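Local coordinates for PFC0360w protein (Plasmodium falciparum, PDB 3NI8), which belongs to the AHA1 family and probably activates the ATPase of the molecular chaperone Hsp90, at residues E94-T99 and N120-N125; W87-W92 and E134-G139; I83-K88 and S98-E103; S20-E25 and K113-H118. All blocks are in the same frame, centred on the assembly; numbering follows the deposited sequence. Where two conformers were deposited one is given.

All four contacts lie on or beside one antiparallel sheet. Contacts 1, 2 and 4 also reach helix 132-150, and contact 3 reaches helix 31-39. Contact 3, the most buried, pairs strands 82-89 and 98-106 in mid-sheet. Contact 4 pairs strands 21-27 and 111-119 at one edge, with one face on helix 132-150 and E22, K115 and two threonines on the other. Contacts 1 and 2 lie where strands 82-89, 98-106 and 111-119 meet their loops. Contact 1 has no direct hydrogen bond and relies on water and packing. Contact 2 joins strand 82-89 to the helix through a salt bridge, a cation-pi stack and a cysteine among aromatic rings. S98, bonded to W87 and H118, links all four.

Contact 1. Residues E94-T99 and N120-N125; sequences ECDYST and NIPASN
N120 meets S98 and T99 where strand 98-106 begins. It belongs to the loop that leaves strand 111-119 and runs to the long C-terminal helix of this SRPBCC-type fold. No direct hydrogen bond joins E94-T99 to N120-N125. The backbone O of N120 instead takes a CA-H...O contact from S98 CA at 3.3 Å, with an angle of 139° at the hydrogen. The side-chain amide of N120 lies alongside T99 and points the same way. One water sits between them. It accepts from N120 ND2 at 3.0 Å and donates to Y97 O at 2.7 Å. It is also hydrogen-bonded to T99 OG1, 2.8 Å away. I121 follows, with its side chain directed away from E94-T99, to V132 and C136 of helix 132-150. Its CG1 still comes within 4.3 Å of S98 CB. The hydroxyl of S98 is held by W87 O and H118 NE2. P122 then turns its ring back toward E94-T99 and packs on D96, the two side chains sliding past each other in opposite directions. With CG anti to its carbonyl carbon (chi1 -67°), the D96 carboxylate lies alongside the proline ring. The closest approach here is from D96 OD2 to P122 CB, 3.5 Å.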
loop_
_atom_site.group_PDB
_atom_site.type_symbol
_atom_site.label_atom_id
_atom_site.label_comp_id
_atom_site.label_asym_id
_atom_site.label_seq_id
_atom_site.Cartn_x
_atom_site.Cartn_y
_atom_site.Cartn_z
ATOM N N GLU A 94 -17.799 6.545 6.882
ATOM C CA GLU A 94 -16.971 7.643 7.373
ATOM C C GLU A 94 -16.033 7.153 8.495
ATOM O O GLU A 94 -14.837 7.478 8.493
ATOM C CB GLU A 94 -17.865 8.831 7.786
ATOM C CG GLU A 94 -17.302 9.803 8.859
ATOM C CD GLU A 94 -16.488 10.992 8.304
ATOM O OE1 GLU A 94 -15.559 10.787 7.479
ATOM O OE2 GLU A 94 -16.760 12.138 8.742
ATOM N N CYS A 95 -16.585 6.343 9.408
ATOM C CA CYS A 95 -15.856 5.775 10.543
ATOM C C CYS A 95 -14.821 4.701 10.177
ATOM O O CYS A 95 -13.768 4.613 10.819
ATOM C CB CYS A 95 -16.842 5.191 11.583
ATOM S SG CYS A 95 -17.142 6.230 13.093
ATOM N N ASP A 96 -15.122 3.879 9.172
ATOM C CA ASP A 96 -14.292 2.700 8.865
ATOM C C ASP A 96 -12.900 3.025 8.291
ATOM O O ASP A 96 -12.754 3.842 7.385
ATOM C CB ASP A 96 -15.060 1.713 7.992
ATOM C CG ASP A 96 -16.244 1.083 8.725
ATOM O OD1 ASP A 96 -16.379 1.291 9.955
ATOM O OD2 ASP A 96 -17.045 0.367 8.081
ATOM N N TYR A 97 -11.879 2.413 8.885
ATOM C CA TYR A 97 -10.492 2.532 8.444
ATOM C C TYR A 97 -9.840 1.164 8.578
ATOM O O TYR A 97 -9.889 0.559 9.648
ATOM C CB TYR A 97 -9.733 3.523 9.325
ATOM C CG TYR A 97 -9.627 4.924 8.771
ATOM C CD1 TYR A 97 -8.710 5.229 7.748
ATOM C CD2 TYR A 97 -10.439 5.960 9.263
ATOM C CE1 TYR A 97 -8.600 6.535 7.225
ATOM C CE2 TYR A 97 -10.342 7.277 8.741
ATOM C CZ TYR A 97 -9.412 7.549 7.732
ATOM O OH TYR A 97 -9.302 8.827 7.226
ATOM N N SER A 98 -9.227 0.669 7.511
ATOM C CA SER A 98 -8.464 -0.562 7.625
ATOM C C SER A 98 -7.036 -0.243 8.102
ATOM O O SER A 98 -6.669 0.931 8.267
ATOM C CB SER A 98 -8.469 -1.318 6.293
ATOM O OG SER A 98 -7.657 -0.650 5.349
ATOM N N THR A 99 -6.242 -1.285 8.322
ATOM C CA THR A 99 -4.854 -1.126 8.714
ATOM C C THR A 99 -3.991 -1.822 7.691
ATOM O O THR A 99 -4.185 -3.019 7.404
ATOM C CB THR A 99 -4.593 -1.773 10.080
ATOM O OG1 THR A 99 -5.449 -1.178 11.054
ATOM C CG2 THR A 99 -3.159 -1.608 10.521
ATOM N N ASN A 120 -8.599 -5.514 9.223
ATOM C CA ASN A 120 -9.685 -4.624 9.646
ATOM C C ASN A 120 -10.387 -4.015 8.461
ATOM O O ASN A 120 -10.747 -2.828 8.487
ATOM C CB ASN A 120 -9.174 -3.495 10.568
ATOM C CG ASN A 120 -8.747 -3.993 11.958
ATOM O OD1 ASN A 120 -8.879 -5.170 12.289
ATOM N ND2 ASN A 120 -8.229 -3.075 12.772
ATOM N N ILE A 121 -10.551 -4.833 7.421
ATOM C CA ILE A 121 -11.304 -4.482 6.222
ATOM C C ILE A 121 -12.803 -4.673 6.503
ATOM O O ILE A 121 -13.232 -5.777 6.852
ATOM C CB ILE A 121 -10.863 -5.384 5.001
ATOM C CG1 ILE A 121 -9.375 -5.184 4.674
ATOM C CG2 ILE A 121 -11.711 -5.105 3.771
ATOM C CD1 ILE A 121 -8.736 -6.335 3.918
ATOM N N PRO A 122 -13.610 -3.612 6.334
ATOM C CA PRO A 122 -15.065 -3.723 6.560
ATOM C C PRO A 122 -15.755 -4.696 5.598
ATOM O O PRO A 122 -15.244 -4.983 4.503
ATOM C CB PRO A 122 -15.586 -2.289 6.337
ATOM C CG PRO A 122 -14.483 -1.566 5.585
ATOM C CD PRO A 122 -13.188 -2.233 6.018
ATOM N N ALA A 123 -16.916 -5.195 6.016
ATOM C CA ALA A 123 -17.695 -6.176 5.254
ATOM C C ALA A 123 -18.345 -5.521 4.051
ATOM O O ALA A 123 -18.619 -6.180 3.040
ATOM C CB ALA A 123 -18.775 -6.825 6.160
ATOM N N SER A 124 -18.605 -4.221 4.159
ATOM C CA SER A 124 -19.195 -3.477 3.059
ATOM C C SER A 124 -18.927 -1.976 3.178
ATOM O O SER A 124 -18.513 -1.471 4.230
ATOM C CB SER A 124 -20.707 -3.764 2.978
ATOM O OG SER A 124 -21.355 -3.301 4.141
ATOM N N ASN A 125 -19.165 -1.267 2.085
ATOM C CA ASN A 125 -18.994 0.175 2.069
ATOM C C ASN A 125 -20.236 0.870 2.638
ATOM O O ASN A 125 -21.152 0.209 3.114
ATOM C CB ASN A 125 -18.653 0.643 0.651
ATOM C CG ASN A 125 -19.824 0.489 -0.337
ATOM O OD1 ASN A 125 -20.906 -0.057 -0.009
ATOM N ND2 ASN A 125 -19.604 0.977 -1.568
HETATM O O HOH W 1 -8.150 -0.392 11.467
#

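Contact 2. Residues W87-W92 and E134-G139; sequences WKFRDW and ERCKNG
The guanidinium of R135 lies flat on one face of the F89 ring, with the planes 26° apart. This is a cation-pi stack, with R135 CZ 4.2 Å from the ring centroid. R135 NH2 comes closest, 3.5 Å from F89 CG and offset toward the rim. The edge of the F89 ring receives C136 SG. The backbone N of F89 sits 3.8 Å above the W92 ring, over its centre. W92 turns its edge to R135 NH1 and to C136 SG, 3.7 Å from W92 CZ2. W87 meets the sulfur obliquely, its CZ3 4.0 Å from C136 SG. D91 holds the guanidinium in a salt bridge, by one good bond and two weak ones. R135 NH2 donates to D91 OD1 at 3.1 Å and 156°, with the oxygen in the guanidinium plane. The weak bonds run from R135 NH1 to D91 OD1 and, at 2.9 Å, to D91 OD2. N125 gives D91 OD2 another partner. The R135 chain bends at its third torsion (72°) to lay the group over the ring. A type I beta turn, F89 to W92, brings F89 and D91 to one arginine. The contact joins a strand end to the C-terminal helix, the helix-grip layout of SRPBCC proteins.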
loop_
_atom_site.group_PDB
_atom_site.type_symbol
_atom_site.label_atom_id
_atom_site.label_comp_id
_atom_site.label_asym_id
_atom_site.label_seq_id
_atom_site.Cartn_x
_atom_site.Cartn_y
_atom_site.Cartn_z
ATOM N N TRP A 87 -6.066 3.397 6.422
ATOM C CA TRP A 87 -6.225 3.245 4.978
ATOM C C TRP A 87 -7.680 2.925 4.662
ATOM O O TRP A 87 -8.235 1.950 5.181
ATOM C CB TRP A 87 -5.342 2.076 4.521
ATOM C CG TRP A 87 -5.122 1.890 3.019
ATOM C CD1 TRP A 87 -3.980 2.205 2.314
ATOM C CD2 TRP A 87 -6.028 1.301 2.065
ATOM N NE1 TRP A 87 -4.125 1.853 0.987
ATOM C CE2 TRP A 87 -5.364 1.295 0.804
ATOM C CE3 TRP A 87 -7.326 0.779 2.148
ATOM C CZ2 TRP A 87 -5.967 0.791 -0.371
ATOM C CZ3 TRP A 87 -7.929 0.274 0.989
ATOM C CH2 TRP A 87 -7.241 0.281 -0.261
ATOM N N LYS A 88 -8.293 3.729 3.800
ATOM C CA LYS A 88 -9.653 3.443 3.326
ATOM C C LYS A 88 -9.837 3.858 1.863
ATOM O O LYS A 88 -9.071 4.673 1.354
ATOM C CB LYS A 88 -10.712 4.121 4.219
ATOM C CG LYS A 88 -10.714 5.653 4.114
ATOM C CD LYS A 88 -11.577 6.354 5.171
ATOM C CE LYS A 88 -13.058 6.134 4.931
ATOM N NZ LYS A 88 -13.753 6.058 6.245
ATOM N N PHE A 89 -10.818 3.254 1.193
ATOM C CA PHE A 89 -11.416 3.830 -0.007
ATOM C C PHE A 89 -12.417 4.868 0.497
ATOM O O PHE A 89 -13.030 4.677 1.556
ATOM C CB PHE A 89 -12.173 2.781 -0.806
ATOM C CG PHE A 89 -11.305 1.844 -1.598
ATOM C CD1 PHE A 89 -10.776 2.232 -2.835
ATOM C CD2 PHE A 89 -11.077 0.549 -1.149
ATOM C CE1 PHE A 89 -9.991 1.355 -3.584
ATOM C CE2 PHE A 89 -10.290 -0.350 -1.892
ATOM C CZ PHE A 89 -9.743 0.049 -3.101
ATOM N N ARG A 90 -12.595 5.966 -0.237
ATOM C CA ARG A 90 -13.462 7.024 0.263
ATOM C C ARG A 90 -14.930 6.632 0.340
ATOM O O ARG A 90 -15.716 7.328 0.952
ATOM C CB ARG A 90 -13.266 8.337 -0.496
ATOM C CG ARG A 90 -13.837 8.398 -1.872
ATOM C CD ARG A 90 -13.473 9.751 -2.471
ATOM N NE ARG A 90 -14.176 10.003 -3.724
ATOM C CZ ARG A 90 -14.882 11.104 -3.980
ATOM N NH1 ARG A 90 -14.960 12.082 -3.072
ATOM N NH2 ARG A 90 -15.498 11.232 -5.152
ATOM N N ASP A 91 -15.285 5.506 -0.267
ATOM C CA ASP A 91 -16.669 5.072 -0.312
ATOM C C ASP A 91 -17.051 4.149 0.854
ATOM O O ASP A 91 -18.213 3.743 0.967
ATOM C CB ASP A 91 -16.981 4.420 -1.654
ATOM C CG ASP A 91 -16.280 3.111 -1.829
ATOM O OD1 ASP A 91 -15.040 3.105 -1.927
ATOM O OD2 ASP A 91 -16.964 2.073 -1.882
ATOM N N TRP A 92 -16.080 3.826 1.710
ATOM C CA TRP A 92 -16.351 3.144 2.970
ATOM C C TRP A 92 -17.068 4.097 3.935
ATOM O O TRP A 92 -17.055 5.321 3.742
ATOM C CB TRP A 92 -15.046 2.678 3.621
ATOM C CG TRP A 92 -14.360 1.573 2.930
ATOM C CD1 TRP A 92 -14.750 0.948 1.781
ATOM C CD2 TRP A 92 -13.115 0.981 3.306
ATOM N NE1 TRP A 92 -13.832 -0.011 1.423
ATOM C CE2 TRP A 92 -12.816 -0.013 2.346
ATOM C CE3 TRP A 92 -12.225 1.181 4.364
ATOM C CZ2 TRP A 92 -11.665 -0.813 2.427
ATOM C CZ3 TRP A 92 -11.072 0.392 4.432
ATOM C CH2 TRP A 92 -10.810 -0.593 3.474
ATOM N N GLU A 134 -11.881 -8.476 -1.713
ATOM C CA GLU A 134 -11.271 -8.719 -3.041
ATOM C C GLU A 134 -10.869 -7.406 -3.728
ATOM O O GLU A 134 -9.820 -7.336 -4.377
ATOM C CB GLU A 134 -12.144 -9.580 -3.965
ATOM C CG GLU A 134 -12.014 -11.108 -3.755
ATOM C CD GLU A 134 -10.598 -11.673 -4.011
ATOM O OE1 GLU A 134 -10.185 -12.598 -3.263
ATOM O OE2 GLU A 134 -9.908 -11.208 -4.953
ATOM N N ARG A 135 -11.676 -6.363 -3.557
ATOM C CA ARG A 135 -11.346 -5.068 -4.143
ATOM C C ARG A 135 -10.007 -4.530 -3.624
ATOM O O ARG A 135 -9.182 -4.061 -4.409
ATOM C CB ARG A 135 -12.512 -4.080 -3.906
ATOM C CG ARG A 135 -12.251 -2.658 -4.336
ATOM C CD ARG A 135 -13.532 -1.917 -4.671
ATOM N NE ARG A 135 -14.323 -1.610 -3.489
ATOM C CZ ARG A 135 -14.499 -0.390 -2.986
ATOM N NH1 ARG A 135 -15.251 -0.255 -1.885
ATOM N NH2 ARG A 135 -13.942 0.683 -3.566
ATOM N N CYS A 136 -9.779 -4.622 -2.311
ATOM C CA CYS A 136 -8.469 -4.311 -1.717
ATOM C C CYS A 136 -7.338 -5.203 -2.242
ATOM O O CYS A 136 -6.243 -4.710 -2.541
ATOM C CB CYS A 136 -8.518 -4.420 -0.192
ATOM S SG CYS A 136 -9.676 -3.318 0.628
ATOM N N LYS A 137 -7.608 -6.501 -2.344
ATOM C CA LYS A 137 -6.616 -7.488 -2.779
ATOM C C LYS A 137 -6.263 -7.378 -4.289
ATOM O O LYS A 137 -5.078 -7.385 -4.638
ATOM C CB LYS A 137 -7.098 -8.896 -2.422
ATOM C CG LYS A 137 -6.064 -9.985 -2.621
ATOM C CD LYS A 137 -6.552 -11.313 -2.100
ATOM C CE LYS A 137 -5.362 -12.242 -1.851
ATOM N NZ LYS A 137 -5.631 -13.305 -0.808
ATOM N N ASN A 138 -7.273 -7.276 -5.167
ATOM C CA ASN A 138 -7.029 -6.986 -6.581
ATOM C C ASN A 138 -6.293 -5.659 -6.774
ATOM O O ASN A 138 -5.406 -5.570 -7.605
ATOM C CB ASN A 138 -8.325 -6.976 -7.409
ATOM C CG ASN A 138 -9.007 -8.346 -7.484
ATOM O OD1 ASN A 138 -8.451 -9.367 -7.078
ATOM N ND2 ASN A 138 -10.232 -8.357 -7.999
ATOM N N GLY A 139 -6.651 -4.634 -5.996
ATOM C CA GLY A 139 -5.895 -3.365 -5.981
ATOM C C GLY A 139 -4.386 -3.529 -5.767
ATOM O O GLY A 139 -3.575 -2.883 -6.437
#

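Contact 3. Residues I83-K88 and S98-E103; sequences IVEKWK and STVTVE. With IPA (isopropyl alcohol), chain B.
V100 sets one methyl over a face of the W87 indole. Its CG2 is 4.0 Å from the centroid of the five-membered ring, 24° off the normal, a CH-pi contact. CG2 stands beside the backbone N of V100, the branch turned to W87. V100 CB is 4.0 Å from E85 OE1. Strands 82-89 and 98-106 form an antiparallel beta hairpin here, with V100 and E85 as a hydrogen-bonded pair. E85 N donates to V100 O at 2.8 Å. I83 pairs with V102 further along the same face, and the two side chains run side by side. I83 CG1 packs on V102 CB at 3.9 Å, and helix 31-39 lies against both. S98 ends the ladder. Its N and its OG both donate to W87 O, at 2.8 and 2.7 Å, from opposite faces of the carbonyl plane. OG is also hydrogen-bonded to H118. On the face shared with W87 and V100, E85 extends to a bound isopropyl alcohol, probably from the crystallisation liquor. The alcohol O2 lies 2.6 Å from E85 OE2 and close to F38 O.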
loop_
_atom_site.group_PDB
_atom_site.type_symbol
_atom_site.label_atom_id
_atom_site.label_comp_id
_atom_site.label_asym_id
_atom_site.label_seq_id
_atom_site.Cartn_x
_atom_site.Cartn_y
_atom_site.Cartn_z
ATOM N N ILE A 83 6.344 0.296 7.565
ATOM C CA ILE A 83 5.361 1.366 7.671
ATOM C C ILE A 83 4.028 0.764 8.118
ATOM O O ILE A 83 3.776 -0.404 7.905
ATOM C CB ILE A 83 5.204 2.204 6.364
ATOM C CG1 ILE A 83 5.144 1.306 5.133
ATOM C CG2 ILE A 83 6.341 3.172 6.212
ATOM C CD1 ILE A 83 4.809 2.048 3.853
ATOM N N VAL A 84 3.223 1.570 8.800
ATOM C CA VAL A 84 1.861 1.212 9.212
ATOM C C VAL A 84 0.952 2.389 8.866
ATOM O O VAL A 84 1.330 3.554 9.037
ATOM C CB VAL A 84 1.756 0.909 10.737
ATOM C CG1 VAL A 84 0.339 0.407 11.087
ATOM C CG2 VAL A 84 2.821 -0.103 11.175
ATOM N N GLU A 85 -0.247 2.082 8.394
ATOM C CA GLU A 85 -1.181 3.113 7.912
ATOM C C GLU A 85 -2.589 2.835 8.378
ATOM O O GLU A 85 -2.967 1.673 8.484
ATOM C CB GLU A 85 -1.204 3.130 6.373
ATOM C CG GLU A 85 0.165 3.393 5.750
ATOM C CD GLU A 85 0.197 3.166 4.259
ATOM O OE1 GLU A 85 -0.801 2.699 3.661
ATOM O OE2 GLU A 85 1.252 3.445 3.678
ATOM N N LYS A 86 -3.347 3.901 8.655
ATOM C CA LYS A 86 -4.814 3.877 8.470
ATOM C C LYS A 86 -5.049 4.049 6.960
ATOM O O LYS A 86 -4.317 4.780 6.300
ATOM C CB LYS A 86 -5.505 5.018 9.213
ATOM C CG LYS A 86 -5.135 5.168 10.696
ATOM C CD LYS A 86 -6.383 5.376 11.577
ATOM C CE LYS A 86 -7.029 6.742 11.366
ATOM N NZ LYS A 86 -6.065 7.798 11.791
ATOM N N TRP A 87 -6.066 3.397 6.422
ATOM C CA TRP A 87 -6.225 3.245 4.978
ATOM C C TRP A 87 -7.680 2.925 4.662
ATOM O O TRP A 87 -8.235 1.950 5.181
ATOM C CB TRP A 87 -5.342 2.076 4.521
ATOM C CG TRP A 87 -5.122 1.890 3.019
ATOM C CD1 TRP A 87 -3.980 2.205 2.314
ATOM C CD2 TRP A 87 -6.028 1.301 2.065
ATOM N NE1 TRP A 87 -4.125 1.853 0.987
ATOM C CE2 TRP A 87 -5.364 1.295 0.804
ATOM C CE3 TRP A 87 -7.326 0.779 2.148
ATOM C CZ2 TRP A 87 -5.967 0.791 -0.371
ATOM C CZ3 TRP A 87 -7.929 0.274 0.989
ATOM C CH2 TRP A 87 -7.241 0.281 -0.261
ATOM N N LYS A 88 -8.293 3.729 3.800
ATOM C CA LYS A 88 -9.653 3.443 3.326
ATOM C C LYS A 88 -9.837 3.858 1.863
ATOM O O LYS A 88 -9.071 4.673 1.354
ATOM C CB LYS A 88 -10.712 4.121 4.219
ATOM C CG LYS A 88 -10.714 5.653 4.114
ATOM C CD LYS A 88 -11.577 6.354 5.171
ATOM C CE LYS A 88 -13.058 6.134 4.931
ATOM N NZ LYS A 88 -13.753 6.058 6.245
ATOM N N SER A 98 -9.227 0.669 7.511
ATOM C CA SER A 98 -8.464 -0.562 7.625
ATOM C C SER A 98 -7.036 -0.243 8.102
ATOM O O SER A 98 -6.669 0.931 8.267
ATOM C CB SER A 98 -8.469 -1.318 6.293
ATOM O OG SER A 98 -7.657 -0.650 5.349
ATOM N N THR A 99 -6.242 -1.285 8.322
ATOM C CA THR A 99 -4.854 -1.126 8.714
ATOM C C THR A 99 -3.991 -1.822 7.691
ATOM O O THR A 99 -4.185 -3.019 7.404
ATOM C CB THR A 99 -4.593 -1.773 10.080
ATOM O OG1 THR A 99 -5.449 -1.178 11.054
ATOM C CG2 THR A 99 -3.159 -1.608 10.521
ATOM N N VAL A 100 -3.049 -1.071 7.125
ATOM C CA VAL A 100 -2.059 -1.650 6.239
ATOM C C VAL A 100 -0.687 -1.607 6.919
ATOM O O VAL A 100 -0.250 -0.570 7.411
ATOM C CB VAL A 100 -2.028 -0.942 4.851
ATOM C CG1 VAL A 100 -0.843 -1.468 3.992
ATOM C CG2 VAL A 100 -3.353 -1.136 4.110
ATOM N N THR A 101 -0.028 -2.752 6.962
ATOM C CA THR A 101 1.329 -2.843 7.492
ATOM C C THR A 101 2.201 -3.380 6.372
ATOM O O THR A 101 1.826 -4.360 5.714
ATOM C CB THR A 101 1.386 -3.830 8.678
ATOM O OG1 THR A 101 0.476 -3.395 9.702
ATOM C CG2 THR A 101 2.795 -3.941 9.225
ATOM N N VAL A 102 3.343 -2.755 6.130
ATOM C CA VAL A 102 4.209 -3.213 5.054
ATOM C C VAL A 102 5.603 -3.375 5.620
ATOM O O VAL A 102 6.168 -2.437 6.186
ATOM C CB VAL A 102 4.236 -2.247 3.818
ATOM C CG1 VAL A 102 4.782 -2.983 2.546
ATOM C CG2 VAL A 102 2.858 -1.633 3.525
ATOM N N GLU A 103 6.131 -4.586 5.504
ATOM C CA GLU A 103 7.473 -4.888 5.947
ATOM C C GLU A 103 8.378 -5.118 4.740
ATOM O O GLU A 103 7.982 -5.773 3.750
ATOM C CB GLU A 103 7.478 -6.114 6.864
ATOM C CG GLU A 103 6.744 -5.911 8.187
ATOM C CD GLU A 103 6.431 -7.233 8.888
ATOM O OE1 GLU A 103 5.257 -7.666 8.806
ATOM O OE2 GLU A 103 7.359 -7.853 9.483
HETATM C C1 IPA B . 0.780 5.381 0.429
HETATM C C2 IPA B . 0.642 3.899 0.798
HETATM C C3 IPA B . -0.013 3.013 -0.263
HETATM O O2 IPA B . 1.893 3.389 1.181
#

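Contact 4. Residues S20-E25 and K113-H118; sequences SFEITE and KLKLTH
F21 lays one face of its ring over the CB of H118. The CB is 3.9 Å from the ring centroid and 20° off the normal, a CH-pi contact displaced toward the rim. The two side chains lie side by side, and the imidazole stands oblique to the phenyl. F21 holds CG between its backbone N and carbonyl carbon (chi1 66°), which brings the ring over its neighbour. Both imidazole nitrogens of H118 are satisfied elsewhere, ND1 by W140 and NE2 by S98. The backbones pair as antiparallel strands, with 21-27 as an edge strand of the sheet. F21 with H118, I23 with L116 and E25 with L114 are hydrogen-bonded pairs. H118 N to F21 O is 2.9 Å and nearly straight. I23 and L116 turn to W140 of the C-terminal helix. On the other face E22 and K115 approach across the strands. E22 OE2 lies 3.3 Å from K115 CE. It forms a long salt bridge to K115 NZ at 3.6 Å.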
loop_
_atom_site.group_PDB
_atom_site.type_symbol
_atom_site.label_atom_id
_atom_site.label_comp_id
_atom_site.label_asym_id
_atom_site.label_seq_id
_atom_site.Cartn_x
_atom_site.Cartn_y
_atom_site.Cartn_z
ATOM N N SER A 20 -9.067 -9.903 6.858
ATOM C CA SER A 20 -7.667 -9.705 6.573
ATOM C C SER A 20 -7.163 -10.517 5.386
ATOM O O SER A 20 -7.769 -11.528 5.000
ATOM C CB SER A 20 -6.844 -10.053 7.808
ATOM O OG SER A 20 -7.263 -11.304 8.283
ATOM N N PHE A 21 -6.050 -10.058 4.814
ATOM C CA PHE A 21 -5.236 -10.881 3.925
ATOM C C PHE A 21 -3.768 -10.484 3.981
ATOM O O PHE A 21 -3.412 -9.352 4.342
ATOM C CB PHE A 21 -5.748 -10.867 2.477
ATOM C CG PHE A 21 -5.644 -9.522 1.809
ATOM C CD1 PHE A 21 -4.447 -9.100 1.250
ATOM C CD2 PHE A 21 -6.746 -8.682 1.739
ATOM C CE1 PHE A 21 -4.345 -7.886 0.656
ATOM C CE2 PHE A 21 -6.644 -7.460 1.132
ATOM C CZ PHE A 21 -5.447 -7.058 0.593
ATOM N N GLU A 22 -2.924 -11.431 3.588
ATOM C CA GLU A 22 -1.485 -11.235 3.553
ATOM C C GLU A 22 -0.944 -11.513 2.136
ATOM O O GLU A 22 -1.276 -12.538 1.507
ATOM C CB GLU A 22 -0.833 -12.157 4.584
ATOM C CG GLU A 22 0.587 -11.790 4.975
ATOM C CD GLU A 22 1.256 -12.872 5.840
ATOM O OE1 GLU A 22 1.339 -14.056 5.398
ATOM O OE2 GLU A 22 1.698 -12.531 6.971
ATOM N N ILE A 23 -0.122 -10.596 1.634
ATOM C CA ILE A 23 0.600 -10.819 0.376
ATOM C C ILE A 23 2.104 -10.788 0.630
ATOM O O ILE A 23 2.628 -9.838 1.222
ATOM C CB ILE A 23 0.262 -9.765 -0.713
ATOM C CG1 ILE A 23 -1.241 -9.712 -0.974
ATOM C CG2 ILE A 23 1.025 -10.068 -2.008
ATOM C CD1 ILE A 23 -1.726 -8.362 -1.542
ATOM N N THR A 24 2.792 -11.821 0.152
ATOM C CA THR A 24 4.242 -11.920 0.320
ATOM C C THR A 24 4.889 -12.015 -1.052
ATOM O O THR A 24 4.440 -12.804 -1.893
ATOM C CB THR A 24 4.624 -13.139 1.216
ATOM O OG1 THR A 24 4.127 -12.922 2.553
ATOM C CG2 THR A 24 6.118 -13.320 1.281
ATOM N N GLU A 25 5.911 -11.182 -1.289
ATOM C CA GLU A 25 6.654 -11.123 -2.567
ATOM C C GLU A 25 8.128 -10.746 -2.340
ATOM O O GLU A 25 8.435 -9.958 -1.444
ATOM C CB GLU A 25 6.034 -10.092 -3.519
ATOM C CG GLU A 25 4.607 -10.360 -3.964
ATOM C CD GLU A 25 4.486 -11.602 -4.818
ATOM O OE1 GLU A 25 5.535 -12.101 -5.282
ATOM O OE2 GLU A 25 3.348 -12.087 -5.014
ATOM N N LYS A 113 12.424 -8.991 1.020
ATOM C CA LYS A 113 11.162 -9.694 1.175
ATOM C C LYS A 113 10.077 -8.710 1.554
ATOM O O LYS A 113 10.104 -8.126 2.637
ATOM C CB LYS A 113 11.291 -10.783 2.227
ATOM C CG LYS A 113 10.235 -11.845 2.146
ATOM C CD LYS A 113 10.498 -12.907 3.198
ATOM C CE LYS A 113 9.240 -13.713 3.454
ATOM N NZ LYS A 113 8.072 -12.800 3.682
ATOM N N LEU A 114 9.146 -8.504 0.630
ATOM C CA LEU A 114 7.998 -7.631 0.850
ATOM C C LEU A 114 6.811 -8.426 1.417
ATOM O O LEU A 114 6.312 -9.358 0.801
ATOM C CB LEU A 114 7.630 -6.912 -0.451
ATOM C CG LEU A 114 6.478 -5.899 -0.535
ATOM C CD1 LEU A 114 6.574 -4.901 0.568
ATOM C CD2 LEU A 114 6.495 -5.173 -1.891
ATOM N N LYS A 115 6.374 -8.035 2.605
ATOM C CA LYS A 115 5.238 -8.666 3.253
ATOM C C LYS A 115 4.194 -7.603 3.564
ATOM O O LYS A 115 4.380 -6.765 4.464
ATOM C CB LYS A 115 5.699 -9.427 4.513
ATOM C CG LYS A 115 4.585 -9.982 5.377
ATOM C CD LYS A 115 5.144 -10.949 6.447
ATOM C CE LYS A 115 4.381 -10.813 7.783
ATOM N NZ LYS A 115 4.757 -11.844 8.807
ATOM N N LEU A 116 3.106 -7.617 2.798
ATOM C CA LEU A 116 2.002 -6.712 3.055
ATOM C C LEU A 116 0.826 -7.390 3.806
ATOM O O LEU A 116 0.281 -8.407 3.347
ATOM C CB LEU A 116 1.534 -6.045 1.755
ATOM C CG LEU A 116 0.538 -4.880 1.903
ATOM C CD1 LEU A 116 0.641 -3.974 0.708
ATOM C CD2 LEU A 116 -0.918 -5.339 2.083
ATOM N N THR A 117 0.453 -6.805 4.953
ATOM C CA THR A 117 -0.708 -7.252 5.732
ATOM C C THR A 117 -1.822 -6.205 5.735
ATOM O O THR A 117 -1.614 -5.057 6.141
ATOM C CB THR A 117 -0.362 -7.598 7.220
ATOM O OG1 THR A 117 0.858 -8.333 7.280
ATOM C CG2 THR A 117 -1.454 -8.439 7.834
ATOM N N HIS A 118 -3.011 -6.619 5.312
ATOM C CA HIS A 118 -4.159 -5.725 5.275
ATOM C C HIS A 118 -5.224 -6.296 6.225
ATOM O O HIS A 118 -5.797 -7.354 5.941
ATOM C CB HIS A 118 -4.668 -5.620 3.827
ATOM C CG HIS A 118 -5.416 -4.361 3.521
ATOM N ND1 HIS A 118 -5.447 -3.813 2.257
ATOM C CD2 HIS A 118 -6.154 -3.535 4.308
ATOM C CE1 HIS A 118 -6.172 -2.706 2.277
ATOM N NE2 HIS A 118 -6.606 -2.511 3.510
#